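Local coordinates for sensor protein, Kinase (Polaromonas sp. JS666, PDB 3GRC), which probably acts in two-component phosphorelay signalling, carrying a CheY-like receiver domain that would accept a phosphoryl group on an aspartate, at residues A82-E94 with V104-L117. Numbering follows the deposited sequence.
Sequences AIVVVSANAREGE and VSTWLEKPIDENLL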
ATOM      1  N   ALA A  82      -6.314  -0.690   5.511  1.00 23.32           N
ATOM      2  CA  ALA A  82      -6.607  -0.787   4.079  1.00 23.34           C
ATOM      3  C   ALA A  82      -5.282  -0.849   3.306  1.00 21.67           C
ATOM      4  O   ALA A  82      -4.349  -0.123   3.621  1.00 21.99           O
ATOM      5  CB  ALA A  82      -7.452   0.403   3.622  1.00 23.19           C
ATOM      6  N   ILE A  83      -5.203  -1.745   2.326  1.00 21.30           N
ATOM      7  CA  ILE A  83      -4.001  -1.915   1.532  1.00 20.40           C
ATOM      8  C   ILE A  83      -4.297  -1.935   0.028  1.00 22.71           C
ATOM      9  O   ILE A  83      -5.218  -2.615  -0.422  1.00 23.66           O
ATOM     10  CB  ILE A  83      -3.286  -3.230   1.882  1.00 22.20           C
ATOM     11  CG1 ILE A  83      -2.851  -3.223   3.341  1.00 21.75           C
ATOM     12  CG2 ILE A  83      -2.092  -3.430   0.947  1.00 21.63           C
ATOM     13  CD1 ILE A  83      -1.967  -4.393   3.719  1.00 25.75           C
ATOM     14  N   VAL A  84      -3.507  -1.181  -0.732  1.00 20.97           N
ATOM     15  CA  VAL A  84      -3.622  -1.112  -2.187  1.00 19.44           C
ATOM     16  C   VAL A  84      -2.253  -1.483  -2.758  1.00 19.03           C
ATOM     17  O   VAL A  84      -1.244  -0.866  -2.418  1.00 18.63           O
ATOM     18  CB  VAL A  84      -3.992   0.336  -2.678  1.00 19.43           C
ATOM     19  CG1 VAL A  84      -3.881   0.427  -4.186  1.00 17.31           C
ATOM     20  CG2 VAL A  84      -5.401   0.703  -2.244  1.00 18.78           C
ATOM     21  N   VAL A  85      -2.211  -2.498  -3.616  1.00 19.32           N
ATOM     22  CA  VAL A  85      -0.955  -2.902  -4.233  1.00 18.02           C
ATOM     23  C   VAL A  85      -0.755  -2.029  -5.473  1.00 19.25           C
ATOM     24  O   VAL A  85      -1.685  -1.843  -6.260  1.00 20.00           O
ATOM     25  CB  VAL A  85      -0.983  -4.393  -4.679  1.00 19.08           C
ATOM     26  CG1 VAL A  85       0.187  -4.681  -5.602  1.00 16.95           C
ATOM     27  CG2 VAL A  85      -0.925  -5.298  -3.480  1.00 20.18           C
ATOM     28  N   VAL A  86       0.446  -1.477  -5.622  1.00 18.26           N
ATOM     29  CA  VAL A  86       0.793  -0.640  -6.770  1.00 19.72           C
ATOM     30  C   VAL A  86       2.119  -1.236  -7.186  1.00 22.34           C
ATOM     31  O   VAL A  86       3.147  -1.008  -6.544  1.00 22.23           O
ATOM     32  CB  VAL A  86       0.999   0.844  -6.383  1.00 21.57           C
ATOM     33  CG1 VAL A  86       1.306   1.665  -7.639  1.00 20.01           C
ATOM     34  CG2 VAL A  86      -0.237   1.385  -5.670  1.00 17.77           C
ATOM     35  N   SER A  87       2.092  -2.015  -8.259  1.00 23.04           N
ATOM     36  CA  SER A  87       3.286  -2.697  -8.695  1.00 26.35           C
ATOM     37  C   SER A  87       3.226  -3.042 -10.166  1.00 28.89           C
ATOM     38  O   SER A  87       2.146  -3.140 -10.750  1.00 30.54           O
ATOM     39  CB  SER A  87       3.458  -3.967  -7.846  1.00 23.58           C
ATOM     40  OG  SER A  87       4.676  -4.611  -8.104  1.00 25.01           O
ATOM     41  N   ALA A  88       4.404  -3.238 -10.749  1.00 31.44           N
ATOM     42  CA  ALA A  88       4.554  -3.567 -12.159  1.00 33.78           C
ATOM     43  C   ALA A  88       3.909  -4.899 -12.544  1.00 35.35           C
ATOM     44  O   ALA A  88       3.292  -5.033 -13.602  1.00 37.30           O
ATOM     45  CB  ALA A  88       6.036  -3.584 -12.514  1.00 33.78           C
ATOM     46  N   ASN A  89       4.061  -5.891 -11.685  1.00 34.75           N
ATOM     47  CA  ASN A  89       3.487  -7.197 -11.957  1.00 34.70           C
ATOM     48  C   ASN A  89       2.274  -7.389 -11.037  1.00 33.55           C
ATOM     49  O   ASN A  89       2.096  -8.453 -10.439  1.00 32.63           O
ATOM     50  CB  ASN A  89       4.538  -8.280 -11.696  1.00 36.56           C
ATOM     51  CG  ASN A  89       5.900  -7.933 -12.296  1.00 39.50           C
ATOM     52  OD1 ASN A  89       6.679  -7.179 -11.710  1.00 40.76           O
ATOM     53  ND2 ASN A  89       6.183  -8.472 -13.472  1.00 39.75           N
ATOM     54  N   ALA A  90       1.442  -6.352 -10.940  1.00 32.08           N
ATOM     55  CA  ALA A  90       0.266  -6.381 -10.078  1.00 32.69           C
ATOM     56  C   ALA A  90      -0.775  -7.404 -10.484  1.00 34.21           C
ATOM     57  O   ALA A  90      -1.278  -8.152  -9.648  1.00 33.47           O
ATOM     58  CB  ALA A  90      -0.367  -5.011 -10.028  1.00 30.93           C
ATOM     59  N   ARG A  91      -1.095  -7.431 -11.772  1.00 36.86           N
ATOM     60  CA  ARG A  91      -2.099  -8.340 -12.305  1.00 39.19           C
ATOM     61  C   ARG A  91      -1.728  -9.803 -12.065  1.00 40.08           C
ATOM     62  O   ARG A  91      -2.524 -10.560 -11.503  1.00 39.16           O
ATOM     63  CB  ARG A  91      -2.290  -8.058 -13.794  1.00 42.20           C
ATOM     64  CG  ARG A  91      -3.420  -8.811 -14.464  1.00 47.92           C
ATOM     65  CD  ARG A  91      -3.541  -8.373 -15.921  1.00 51.82           C
ATOM     66  NE  ARG A  91      -4.519  -9.163 -16.661  1.00 56.59           N
ATOM     67  CZ  ARG A  91      -4.808  -8.986 -17.947  1.00 57.26           C
ATOM     68  NH1 ARG A  91      -4.189  -8.040 -18.643  1.00 57.29           N
ATOM     69  NH2 ARG A  91      -5.713  -9.759 -18.535  1.00 58.13           N
ATOM     70  N   GLU A  92      -0.528 -10.209 -12.478  1.00 39.61           N
ATOM     71  CA  GLU A  92      -0.104 -11.592 -12.265  1.00 39.67           C
ATOM     72  C   GLU A  92       0.062 -11.907 -10.778  1.00 37.20           C
ATOM     73  O   GLU A  92      -0.056 -13.058 -10.371  1.00 33.88           O
ATOM     74  CB  GLU A  92       1.203 -11.891 -13.008  1.00 44.36           C
ATOM     75  CG  GLU A  92       2.255 -10.793 -12.940  1.00 50.75           C
ATOM     76  CD  GLU A  92       2.178  -9.818 -14.120  1.00 53.99           C
ATOM     77  OE1 GLU A  92       1.210  -9.024 -14.206  1.00 55.20           O
ATOM     78  OE2 GLU A  92       3.101  -9.849 -14.965  1.00 55.54           O
ATOM     79  N   GLY A  93       0.337 -10.882  -9.972  1.00 36.03           N
ATOM     80  CA  GLY A  93       0.494 -11.090  -8.546  1.00 33.70           C
ATOM     81  C   GLY A  93      -0.857 -11.385  -7.919  1.00 32.68           C
ATOM     82  O   GLY A  93      -0.978 -12.223  -7.026  1.00 32.12           O
ATOM     83  N   GLU A  94      -1.876 -10.684  -8.405  1.00 32.41           N
ATOM     84  CA  GLU A  94      -3.253 -10.836  -7.939  1.00 34.24           C
ATOM     85  C   GLU A  94      -3.800 -12.210  -8.321  1.00 35.33           C
ATOM     86  O   GLU A  94      -4.412 -12.903  -7.505  1.00 33.36           O
ATOM     87  CB  GLU A  94      -4.131  -9.744  -8.563  1.00 33.57           C
ATOM     88  CG  GLU A  94      -5.631  -9.854  -8.265  1.00 35.24           C
ATOM     89  CD  GLU A  94      -6.437  -8.703  -8.862  1.00 35.81           C
ATOM     90  OE1 GLU A  94      -5.903  -7.980  -9.727  1.00 37.48           O
ATOM     91  OE2 GLU A  94      -7.607  -8.527  -8.470  1.00 37.57           O
ATOM     92  N   VAL A 104      -6.486  -7.445   0.214  1.00 30.30           N
ATOM     93  CA  VAL A 104      -5.925  -6.336  -0.538  1.00 30.96           C
ATOM     94  C   VAL A 104      -7.094  -5.789  -1.358  1.00 30.24           C
ATOM     95  O   VAL A 104      -7.704  -6.494  -2.171  1.00 29.66           O
ATOM     96  CB  VAL A 104      -4.740  -6.798  -1.418  1.00 30.38           C
ATOM     97  CG1 VAL A 104      -4.987  -8.203  -1.894  1.00 34.40           C
ATOM     98  CG2 VAL A 104      -4.526  -5.829  -2.591  1.00 28.24           C
ATOM     99  N   SER A 105      -7.428  -4.532  -1.091  1.00 30.17           N
ATOM    100  CA  SER A 105      -8.549  -3.873  -1.738  1.00 29.62           C
ATOM    101  C   SER A 105      -8.472  -3.794  -3.256  1.00 28.53           C
ATOM    102  O   SER A 105      -9.440  -4.109  -3.947  1.00 27.31           O
ATOM    103  CB  SER A 105      -8.720  -2.470  -1.156  1.00 29.71           C
ATOM    104  OG  SER A 105      -8.952  -2.542   0.244  1.00 34.47           O
ATOM    105  N   THR A 106      -7.328  -3.370  -3.772  1.00 26.91           N
ATOM    106  CA  THR A 106      -7.153  -3.235  -5.209  1.00 25.76           C
ATOM    107  C   THR A 106      -5.708  -3.465  -5.603  1.00 23.26           C
ATOM    108  O   THR A 106      -4.795  -3.095  -4.875  1.00 22.20           O
ATOM    109  CB  THR A 106      -7.517  -1.820  -5.706  1.00 27.81           C
ATOM    110  OG1 THR A 106      -8.621  -1.297  -4.958  1.00 31.38           O
ATOM    111  CG2 THR A 106      -7.895  -1.869  -7.179  1.00 28.90           C
ATOM    112  N   TRP A 107      -5.521  -4.068  -6.772  1.00 22.26           N
ATOM    113  CA  TRP A 107      -4.207  -4.347  -7.326  1.00 23.05           C
ATOM    114  C   TRP A 107      -4.045  -3.421  -8.531  1.00 24.71           C
ATOM    115  O   TRP A 107      -4.687  -3.618  -9.562  1.00 25.64           O
ATOM    116  CB  TRP A 107      -4.117  -5.810  -7.765  1.00 20.86           C
ATOM    117  CG  TRP A 107      -4.342  -6.777  -6.642  1.00 21.80           C
ATOM    118  CD1 TRP A 107      -5.514  -7.003  -5.976  1.00 20.88           C
ATOM    119  CD2 TRP A 107      -3.374  -7.625  -6.035  1.00 22.32           C
ATOM    120  NE1 TRP A 107      -5.340  -7.955  -5.002  1.00 24.11           N
ATOM    121  CE2 TRP A 107      -4.009  -8.383  -5.031  1.00 23.79           C
ATOM    122  CE3 TRP A 107      -2.005  -7.878  -6.268  1.00 24.02           C
ATOM    123  CZ2 TRP A 107      -3.365  -9.309  -4.223  1.00 22.03           C
ATOM    124  CZ3 TRP A 107      -1.340  -8.808  -5.467  1.00 24.78           C
ATOM    125  CH2 TRP A 107      -2.030  -9.529  -4.474  1.00 24.39           C
ATOM    126  N   LEU A 108      -3.195  -2.411  -8.391  1.00 24.39           N
ATOM    127  CA  LEU A 108      -2.960  -1.430  -9.449  1.00 24.67           C
ATOM    128  C   LEU A 108      -1.631  -1.634 -10.160  1.00 24.51           C
ATOM    129  O   LEU A 108      -0.609  -1.884  -9.526  1.00 22.59           O
ATOM    130  CB  LEU A 108      -2.993  -0.003  -8.875  1.00 24.84           C
ATOM    131  CG  LEU A 108      -4.278   0.440  -8.178  1.00 27.34           C
ATOM    132  CD1 LEU A 108      -4.204   1.920  -7.807  1.00 28.23           C
ATOM    133  CD2 LEU A 108      -5.443   0.200  -9.115  1.00 30.25           C
ATOM    134  N   GLU A 109      -1.654  -1.494 -11.480  1.00 23.98           N
ATOM    135  CA  GLU A 109      -0.450  -1.642 -12.288  1.00 27.62           C
ATOM    136  C   GLU A 109       0.285  -0.313 -12.495  1.00 25.98           C
ATOM    137  O   GLU A 109      -0.203   0.751 -12.135  1.00 23.40           O
ATOM    138  CB  GLU A 109      -0.812  -2.231 -13.663  1.00 32.29           C
ATOM    139  CG  GLU A 109      -1.335  -3.667 -13.607  1.00 43.39           C
ATOM    140  CD  GLU A 109      -1.635  -4.254 -14.976  1.00 47.91           C
ATOM    141  OE1 GLU A 109      -2.495  -3.692 -15.692  1.00 49.71           O
ATOM    142  OE2 GLU A 109      -1.010  -5.283 -15.328  1.00 51.74           O
ATOM    143  N   LYS A 110       1.481  -0.406 -13.056  1.00 26.24           N
ATOM    144  CA  LYS A 110       2.287   0.754 -13.388  1.00 28.45           C
ATOM    145  C   LYS A 110       2.398   0.638 -14.910  1.00 29.86           C
ATOM    146  O   LYS A 110       2.512  -0.466 -15.441  1.00 31.86           O
ATOM    147  CB  LYS A 110       3.675   0.662 -12.749  1.00 27.67           C
ATOM    148  CG  LYS A 110       3.710   0.869 -11.221  1.00 26.85           C
ATOM    149  CD  LYS A 110       5.101   0.615 -10.688  1.00 24.18           C
ATOM    150  CE  LYS A 110       5.175   0.674  -9.164  1.00 25.25           C
ATOM    151  NZ  LYS A 110       6.536   0.304  -8.628  1.00 25.09           N
ATOM    152  N   PRO A 111       2.332   1.767 -15.638  1.00 29.91           N
ATOM    153  CA  PRO A 111       2.163   3.145 -15.151  1.00 28.80           C
ATOM    154  C   PRO A 111       0.884   3.346 -14.341  1.00 26.60           C
ATOM    155  O   PRO A 111      -0.179   2.850 -14.691  1.00 26.13           O
ATOM    156  CB  PRO A 111       2.179   3.967 -16.443  1.00 28.73           C
ATOM    157  CG  PRO A 111       1.574   3.041 -17.440  1.00 30.46           C
ATOM    158  CD  PRO A 111       2.259   1.722 -17.108  1.00 30.51           C
ATOM    159  N   ILE A 112       1.015   4.097 -13.259  1.00 25.28           N
ATOM    160  CA  ILE A 112      -0.078   4.356 -12.346  1.00 23.36           C
ATOM    161  C   ILE A 112      -1.190   5.265 -12.845  1.00 22.24           C
ATOM    162  O   ILE A 112      -0.948   6.357 -13.340  1.00 21.33           O
ATOM    163  CB  ILE A 112       0.451   4.945 -11.017  1.00 22.37           C
ATOM    164  CG1 ILE A 112       1.597   4.083 -10.476  1.00 20.49           C
ATOM    165  CG2 ILE A 112      -0.697   5.012  -9.997  1.00 22.01           C
ATOM    166  CD1 ILE A 112       2.355   4.703  -9.311  1.00 19.83           C
ATOM    167  N   ASP A 113      -2.416   4.789 -12.705  1.00 20.55           N
ATOM    168  CA  ASP A 113      -3.589   5.551 -13.074  1.00 20.68           C
ATOM    169  C   ASP A 113      -3.903   6.396 -11.828  1.00 18.91           C
ATOM    170  O   ASP A 113      -4.437   5.891 -10.857  1.00 18.76           O
ATOM    171  CB  ASP A 113      -4.745   4.604 -13.355  1.00 20.97           C
ATOM    172  CG  ASP A 113      -5.964   5.319 -13.865  1.00 23.32           C
ATOM    173  OD1 ASP A 113      -6.305   6.398 -13.337  1.00 26.21           O
ATOM    174  OD2 ASP A 113      -6.592   4.790 -14.795  1.00 28.32           O
ATOM    175  N   GLU A 114      -3.557   7.672 -11.863  1.00 20.31           N
ATOM    176  CA  GLU A 114      -3.767   8.560 -10.724  1.00 21.21           C
ATOM    177  C   GLU A 114      -5.190   8.602 -10.182  1.00 22.77           C
ATOM    178  O   GLU A 114      -5.401   8.545  -8.963  1.00 21.89           O
ATOM    179  CB  GLU A 114      -3.322   9.971 -11.093  1.00 23.32           C
ATOM    180  CG  GLU A 114      -3.059  10.879  -9.908  1.00 25.94           C
ATOM    181  CD  GLU A 114      -2.358  12.155 -10.332  1.00 29.81           C
ATOM    182  OE1 GLU A 114      -1.726  12.140 -11.408  1.00 29.82           O
ATOM    183  OE2 GLU A 114      -2.429  13.159  -9.597  1.00 30.32           O
ATOM    184  N   ASN A 115      -6.162   8.720 -11.081  1.00 22.19           N
ATOM    185  CA  ASN A 115      -7.563   8.761 -10.677  1.00 23.00           C
ATOM    186  C   ASN A 115      -7.972   7.473  -9.984  1.00 21.77           C
ATOM    187  O   ASN A 115      -8.638   7.496  -8.947  1.00 22.83           O
ATOM    188  CB  ASN A 115      -8.450   8.990 -11.900  1.00 21.70           C
ATOM    189  CG  ASN A 115      -8.170  10.315 -12.560  1.00 24.31           C
ATOM    190  OD1 ASN A 115      -8.380  11.369 -11.958  1.00 25.69           O
ATOM    191  ND2 ASN A 115      -7.674  10.278 -13.795  1.00 26.14           N
ATOM    192  N   LEU A 116      -7.575   6.346 -10.566  1.00 23.31           N
ATOM    193  CA  LEU A 116      -7.919   5.058  -9.988  1.00 20.97           C
ATOM    194  C   LEU A 116      -7.200   4.919  -8.650  1.00 20.48           C
ATOM    195  O   LEU A 116      -7.737   4.352  -7.717  1.00 19.18           O
ATOM    196  CB  LEU A 116      -7.544   3.913 -10.941  1.00 21.44           C
ATOM    197  CG  LEU A 116      -7.978   2.481 -10.564  1.00 24.58           C
ATOM    198  CD1 LEU A 116      -9.469   2.406 -10.323  1.00 24.44           C
ATOM    199  CD2 LEU A 116      -7.574   1.518 -11.683  1.00 26.21           C
ATOM    200  N   LEU A 117      -5.996   5.473  -8.538  1.00 20.31           N
ATOM    201  CA  LEU A 117      -5.273   5.372  -7.270  1.00 18.30           C
ATOM    202  C   LEU A 117      -6.006   6.054  -6.129  1.00 18.15           C
ATOM    203  O   LEU A 117      -6.196   5.465  -5.065  1.00 18.65           O
ATOM    204  CB  LEU A 117      -3.871   5.981  -7.371  1.00 16.16           C
ATOM    205  CG  LEU A 117      -3.108   6.118  -6.040  1.00 17.16           C
ATOM    206  CD1 LEU A 117      -2.848   4.747  -5.452  1.00 16.04           C
ATOM    207  CD2 LEU A 117      -1.791   6.854  -6.267  1.00 16.82           C
TER
HETATM  208  O   HOH W   1      -7.403  -3.493   2.084  1.00 21.86           O
HETATM  209  O   HOH W   2       6.702  -2.452  -9.069  1.00 27.12           O
HETATM  210  O   HOH W   3      -7.640  -5.303  -8.417  1.00 33.06           O
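W107 packs between V85 and the first turn of helix 90-97, inside the last beta-alpha-beta unit of a CheY-like receiver fold, where strand 106-108 closes one edge of the parallel sheet. Two backbone bonds bracket V85: its N donates to T106 O, and its O receives L108 N at 2.7 Å. From the strand, W107 CB meets E94 OE1 at 3.4 Å. CG sits anti to the carbonyl carbon (chi1 -60°), which lays the broad indole against the helix: CG and CD2 touch E94 CB, CD1 faces E94 CD, CE3 nears A90 O, CE2 and CZ2 lie along E94 CA, CH2 meets G93 O, and CZ3 reaches C of side-chain-free G93 at 3.6 Å. NE1 makes a weak hydrogen bond to N98 OD1. E94 CA makes a CH-pi contact over the six-membered ring, and the E94 carboxylate plane is turned only 9° from the indole. V85, beta-branched as suits a strand, covers the opposite face with CG2; V104 CG2 adds a methyl near its rim. With only an alanine's methyl in place of W107, E94 would probably lose the face it lies on and a gap open beside V85. On the sheet's other face V86 CG1 touches I112 CD1. S87 OG bonds D57, probably the phospho-acceptor, consistent with the conserved receiver serine/threonine and lysine; long K110 passes S87, its NZ salt-bridged to E13 and 2.8 Å from a water that also accepts from A88 N.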